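Long-range contacts in tyrocidine synthetase 3 (Brevibacillus brevis, PDB 2JGP), which probably carries a growing peptide on its carrier domain and forms peptide bonds in its condensation domain during nonribosomal synthesis of the antibiotic tyrocidine: residues V18-V22 and R46-M51; F409-V413 and N425-D429. One frame throughout, in Å; residues are numbered along the deposited sequence.

Contact 1: V18-V22 and R46-M51; sequences VWEQV and RVLSSM
V18 and V22, one turn apart on helix 10-23, push their methyl groups against V47, S50 and M51 of helix 41-55. The two branches of V18 part company: CG1 of V18 meets CB of S50 at 3.6 Å, while CG2 of V18 rests on SD of M51, also at 3.6 Å. The first two torsions of M51 (chi1 -67°, chi2 -64°) set the sulfur there. In V22, CG1 reaches CG2 of V47 at 3.9 Å and lies as close to CB of R46, the side chains of V22 and V47 crossing at about a right angle. The other V47 branch, CG1, comes to 3.7 Å from NE1 of W19, at a slant to the indole.

Further out, F34 packs edge-to-face against W19 and also touches V47, and I70 and V28 border the indole as well. The short segment axes pass 9.8 Å apart, with 128° between their N-to-C directions, an oblique crossing within the helical bundle of the carrier domain. With no polar bond between the two segments, methyl and sulfur packing holds the pair together. NE1 of W19, facing a V47 methyl, is buried without a partner in the model, probably at a small energetic cost.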
loop_
_atom_site.group_PDB
_atom_site.type_symbol
_atom_site.label_atom_id
_atom_site.label_comp_id
_atom_site.label_asym_id
_atom_site.label_seq_id
_atom_site.Cartn_x
_atom_site.Cartn_y
_atom_site.Cartn_z
ATOM N N VAL A 18 7.330 20.820 9.266
ATOM C CA VAL A 18 7.098 22.248 9.432
ATOM C C VAL A 18 7.837 22.823 10.652
ATOM O O VAL A 18 8.447 23.884 10.553
ATOM C CB VAL A 18 5.590 22.577 9.492
ATOM C CG1 VAL A 18 5.370 24.010 9.950
ATOM C CG2 VAL A 18 4.947 22.358 8.109
ATOM N N TRP A 19 7.806 22.121 11.785
ATOM C CA TRP A 19 8.506 22.598 12.984
ATOM C C TRP A 19 10.012 22.705 12.751
ATOM O O TRP A 19 10.643 23.663 13.186
ATOM C CB TRP A 19 8.271 21.670 14.172
ATOM C CG TRP A 19 6.913 21.763 14.796
ATOM C CD1 TRP A 19 5.753 22.191 14.205
ATOM C CD2 TRP A 19 6.559 21.360 16.127
ATOM N NE1 TRP A 19 4.713 22.095 15.090
ATOM C CE2 TRP A 19 5.177 21.590 16.277
ATOM C CE3 TRP A 19 7.281 20.837 17.206
ATOM C CZ2 TRP A 19 4.494 21.309 17.466
ATOM C CZ3 TRP A 19 6.602 20.558 18.388
ATOM C CH2 TRP A 19 5.222 20.795 18.504
ATOM N N GLU A 20 10.582 21.704 12.086
ATOM C CA GLU A 20 12.012 21.707 11.766
ATOM C C GLU A 20 12.398 22.933 10.941
ATOM O O GLU A 20 13.403 23.583 11.221
ATOM C CB GLU A 20 12.396 20.430 11.020
ATOM C CG GLU A 20 12.359 19.190 11.896
ATOM C CD GLU A 20 12.399 17.894 11.103
ATOM O OE1 GLU A 20 12.537 16.827 11.738
ATOM O OE2 GLU A 20 12.298 17.940 9.857
ATOM N N GLN A 21 11.589 23.251 9.938
ATOM C CA GLN A 21 11.831 24.431 9.104
ATOM C C GLN A 21 11.680 25.735 9.879
ATOM O O GLN A 21 12.548 26.616 9.808
ATOM C CB GLN A 21 10.879 24.435 7.909
ATOM C CG GLN A 21 11.128 23.302 6.918
ATOM C CD GLN A 21 12.562 23.263 6.410
ATOM O OE1 GLN A 21 13.227 22.225 6.473
ATOM N NE2 GLN A 21 13.051 24.397 5.920
ATOM N N VAL A 22 10.584 25.856 10.620
ATOM C CA VAL A 22 10.287 27.088 11.349
ATOM C C VAL A 22 11.275 27.322 12.499
ATOM O O VAL A 22 11.776 28.437 12.675
ATOM C CB VAL A 22 8.851 27.079 11.904
ATOM C CG1 VAL A 22 8.653 28.229 12.898
ATOM C CG2 VAL A 22 7.840 27.158 10.757
ATOM N N ARG A 46 4.177 31.453 12.963
ATOM C CA ARG A 46 4.779 30.985 11.711
ATOM C C ARG A 46 4.418 29.524 11.405
ATOM O O ARG A 46 4.218 29.170 10.244
ATOM C CB ARG A 46 6.299 31.140 11.739
ATOM C CG ARG A 46 6.792 32.565 11.630
ATOM C CD ARG A 46 8.290 32.619 11.867
ATOM N NE ARG A 46 8.883 33.890 11.459
ATOM C CZ ARG A 46 10.129 34.274 11.739
ATOM N NH1 ARG A 46 10.945 33.495 12.447
ATOM N NH2 ARG A 46 10.563 35.454 11.314
ATOM N N VAL A 47 4.344 28.683 12.437
ATOM C CA VAL A 47 3.912 27.290 12.258
ATOM C C VAL A 47 2.470 27.242 11.750
ATOM O O VAL A 47 2.153 26.488 10.827
ATOM C CB VAL A 47 4.036 26.468 13.559
ATOM C CG1 VAL A 47 3.278 25.138 13.441
ATOM C CG2 VAL A 47 5.502 26.217 13.890
ATOM N N LEU A 48 1.607 28.057 12.348
ATOM C CA LEU A 48 0.214 28.154 11.918
ATOM C C LEU A 48 0.123 28.592 10.458
ATOM O O LEU A 48 -0.647 28.025 9.674
ATOM C CB LEU A 48 -0.558 29.139 12.800
ATOM C CG LEU A 48 -0.568 28.866 14.308
ATOM C CD1 LEU A 48 -1.429 29.894 15.011
ATOM C CD2 LEU A 48 -1.045 27.456 14.614
ATOM N N SER A 49 0.909 29.608 10.107
ATOM C CA SER A 49 0.960 30.119 8.740
ATOM C C SER A 49 1.437 29.055 7.756
ATOM O O SER A 49 0.851 28.892 6.686
ATOM C CB SER A 49 1.878 31.339 8.655
ATOM O OG SER A 49 1.324 32.435 9.356
ATOM N N SER A 50 2.503 28.341 8.120
ATOM C CA SER A 50 3.072 27.301 7.249
ATOM C C SER A 50 2.112 26.145 6.991
ATOM O O SER A 50 2.043 25.638 5.871
ATOM C CB SER A 50 4.373 26.745 7.831
ATOM O OG SER A 50 5.382 27.738 7.826
ATOM N N MET A 51 1.388 25.723 8.027
ATOM C CA MET A 51 0.403 24.645 7.877
ATOM C C MET A 51 -0.776 25.094 7.022
ATOM O O MET A 51 -1.336 24.295 6.272
ATOM C CB MET A 51 -0.085 24.153 9.242
ATOM C CG MET A 51 0.994 23.460 10.063
ATOM S SD MET A 51 1.602 21.940 9.302
ATOM C CE MET A 51 0.171 20.873 9.471
#

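Contact 2: F409-V413 and N425-D429; sequences FEELV and NPLFD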
loop_
_atom_site.group_PDB
_atom_site.type_symbol
_atom_site.label_atom_id
_atom_site.label_comp_id
_atom_site.label_asym_id
_atom_site.label_seq_id
_atom_site.Cartn_x
_atom_site.Cartn_y
_atom_site.Cartn_z
ATOM N N PHE A 409 -1.303 8.470 -8.015
ATOM C CA PHE A 409 -0.241 8.066 -8.940
ATOM C C PHE A 409 -0.689 8.246 -10.395
ATOM O O PHE A 409 0.117 8.580 -11.254
ATOM C CB PHE A 409 0.197 6.617 -8.682
ATOM C CG PHE A 409 1.402 6.205 -9.479
ATOM C CD1 PHE A 409 2.668 6.652 -9.126
ATOM C CD2 PHE A 409 1.272 5.397 -10.600
ATOM C CE1 PHE A 409 3.781 6.289 -9.868
ATOM C CE2 PHE A 409 2.390 5.028 -11.350
ATOM C CZ PHE A 409 3.638 5.475 -10.987
ATOM N N GLU A 410 -1.986 8.053 -10.646
ATOM C CA GLU A 410 -2.583 8.232 -11.979
ATOM C C GLU A 410 -2.411 9.651 -12.511
ATOM O O GLU A 410 -2.177 9.847 -13.704
ATOM C CB GLU A 410 -4.084 7.902 -11.957
ATOM C CG GLU A 410 -4.424 6.439 -11.669
ATOM C CD GLU A 410 -4.431 6.100 -10.193
ATOM O OE1 GLU A 410 -4.625 7.017 -9.366
ATOM O OE2 GLU A 410 -4.241 4.912 -9.857
ATOM N N GLU A 411 -2.559 10.637 -11.626
ATOM C CA GLU A 411 -2.379 12.038 -11.997
ATOM C C GLU A 411 -0.920 12.362 -12.301
ATOM O O GLU A 411 -0.629 13.090 -13.252
ATOM C CB GLU A 411 -2.898 12.961 -10.888
ATOM C CG GLU A 411 -4.406 12.940 -10.727
ATOM C CD GLU A 411 -5.128 13.346 -11.993
ATOM O OE1 GLU A 411 -4.675 14.302 -12.662
ATOM O OE2 GLU A 411 -6.150 12.708 -12.323
ATOM N N LEU A 412 -0.011 11.822 -11.489
ATOM C CA LEU A 412 1.421 12.054 -11.668
ATOM C C LEU A 412 1.902 11.577 -13.034
ATOM O O LEU A 412 2.612 12.296 -13.732
ATOM C CB LEU A 412 2.220 11.346 -10.570
ATOM C CG LEU A 412 3.745 11.493 -10.631
ATOM C CD1 LEU A 412 4.165 12.955 -10.650
ATOM C CD2 LEU A 412 4.381 10.757 -9.462
ATOM N N VAL A 413 1.515 10.360 -13.403
ATOM C CA VAL A 413 1.925 9.768 -14.679
ATOM C C VAL A 413 1.494 10.633 -15.862
ATOM O O VAL A 413 2.286 10.887 -16.771
ATOM C CB VAL A 413 1.349 8.347 -14.846
ATOM C CG1 VAL A 413 1.456 7.883 -16.303
ATOM C CG2 VAL A 413 2.059 7.375 -13.904
ATOM N N ASN A 425 7.600 -0.029 -17.104
ATOM C CA ASN A 425 6.532 0.681 -16.408
ATOM C C ASN A 425 6.889 2.138 -16.153
ATOM O O ASN A 425 8.068 2.484 -16.094
ATOM C CB ASN A 425 6.201 -0.037 -15.101
ATOM C CG ASN A 425 5.444 -1.327 -15.332
ATOM O OD1 ASN A 425 4.235 -1.314 -15.564
ATOM N ND2 ASN A 425 6.153 -2.450 -15.278
ATOM N N PRO A 426 5.866 3.000 -16.009
ATOM C CA PRO A 426 6.146 4.413 -15.795
ATOM C C PRO A 426 6.819 4.669 -14.443
ATOM O O PRO A 426 6.432 4.079 -13.423
ATOM C CB PRO A 426 4.761 5.076 -15.882
ATOM C CG PRO A 426 3.783 4.000 -15.620
ATOM C CD PRO A 426 4.419 2.711 -16.041
ATOM N N LEU A 427 7.852 5.509 -14.474
ATOM C CA LEU A 427 8.585 5.988 -13.297
ATOM C C LEU A 427 9.487 4.958 -12.605
ATOM O O LEU A 427 10.596 5.306 -12.201
ATOM C CB LEU A 427 7.651 6.662 -12.276
ATOM C CG LEU A 427 7.227 8.092 -12.627
ATOM C CD1 LEU A 427 6.267 8.636 -11.587
ATOM C CD2 LEU A 427 8.438 9.012 -12.766
ATOM N N PHE A 428 9.020 3.719 -12.446
ATOM C CA PHE A 428 9.831 2.672 -11.806
ATOM C C PHE A 428 9.577 1.286 -12.403
ATOM O O PHE A 428 8.471 0.977 -12.850
ATOM C CB PHE A 428 9.600 2.648 -10.286
ATOM C CG PHE A 428 8.155 2.580 -9.890
ATOM C CD1 PHE A 428 7.494 1.359 -9.806
ATOM C CD2 PHE A 428 7.450 3.738 -9.607
ATOM C CE1 PHE A 428 6.155 1.297 -9.449
ATOM C CE2 PHE A 428 6.110 3.682 -9.246
ATOM C CZ PHE A 428 5.464 2.460 -9.165
ATOM N N ASP A 429 10.624 0.464 -12.405
ATOM C CA ASP A 429 10.558 -0.905 -12.922
ATOM C C ASP A 429 10.770 -1.956 -11.843
ATOM O O ASP A 429 10.852 -3.147 -12.133
ATOM C CB ASP A 429 11.580 -1.069 -14.038
ATOM C CG ASP A 429 11.162 -0.351 -15.288
ATOM O OD1 ASP A 429 10.049 -0.643 -15.777
ATOM O OD2 ASP A 429 11.917 0.518 -15.764
#
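The rings of F409 and F428 approach from opposite directions and meet obliquely, their planes at 50° and their centroids 5.5 Å apart. CZ of F409 lies 3.5 Å from CE2 of F428. The carbonyl oxygen of P426 sits at the edge of F409, in the ring plane and 4.0 Å from CZ of F409, but above one face of F428, offset toward the rim. F409 extends toward the loop because its CG is anti to the backbone N (chi1 -173°).

Beside the rings, CD1 of L427 fills the angle between two helix residues, 3.5 Å from CD2 of L412 and 3.8 Å from CE1 of F409. V413 adds a looser touch, its CG2 4.1 Å from CB of P426. The loop has its own brace, a nearly straight bond from N425 N to D429 OD1 (2.9 Å, 174°), and D429 OD2 forms a salt bridge with R424. Strand 373-379 supports both sides, N373 touching F409 and A376 touching L427 and F428. A weak bond from F428 N to P426 O (2.8 Å) spans L427, whose phi is positive. This bend resembles a classic gamma turn and packs its central leucine on helix 409-415 just before strand 430-435, in a condensation domain of the CoA-dependent acyltransferase-like fold.

From the N terminus, the chain closes contact 1 first, in the carrier region: 23 residues separate 18-22 from 46-51, most of them in the strand-free connection between helices 10-23 and 41-55. It then runs on through much of the condensation domain before contact 2 opens at helix 409-415, where a shorter excursion of 11 residues brings 425-429 back against that helix. The two closures are therefore in series, neither nested nor crossed. The centres of contact 1 and contact 2 lie about 31 Å apart, and the nearest atoms of contact 1 and contact 2 about 21 Å apart. Contact 1 joins two helices of the carrier part; contact 2 ties a helix to the lead-in of strand 430-435, an outermost strand of a four-stranded mixed sheet.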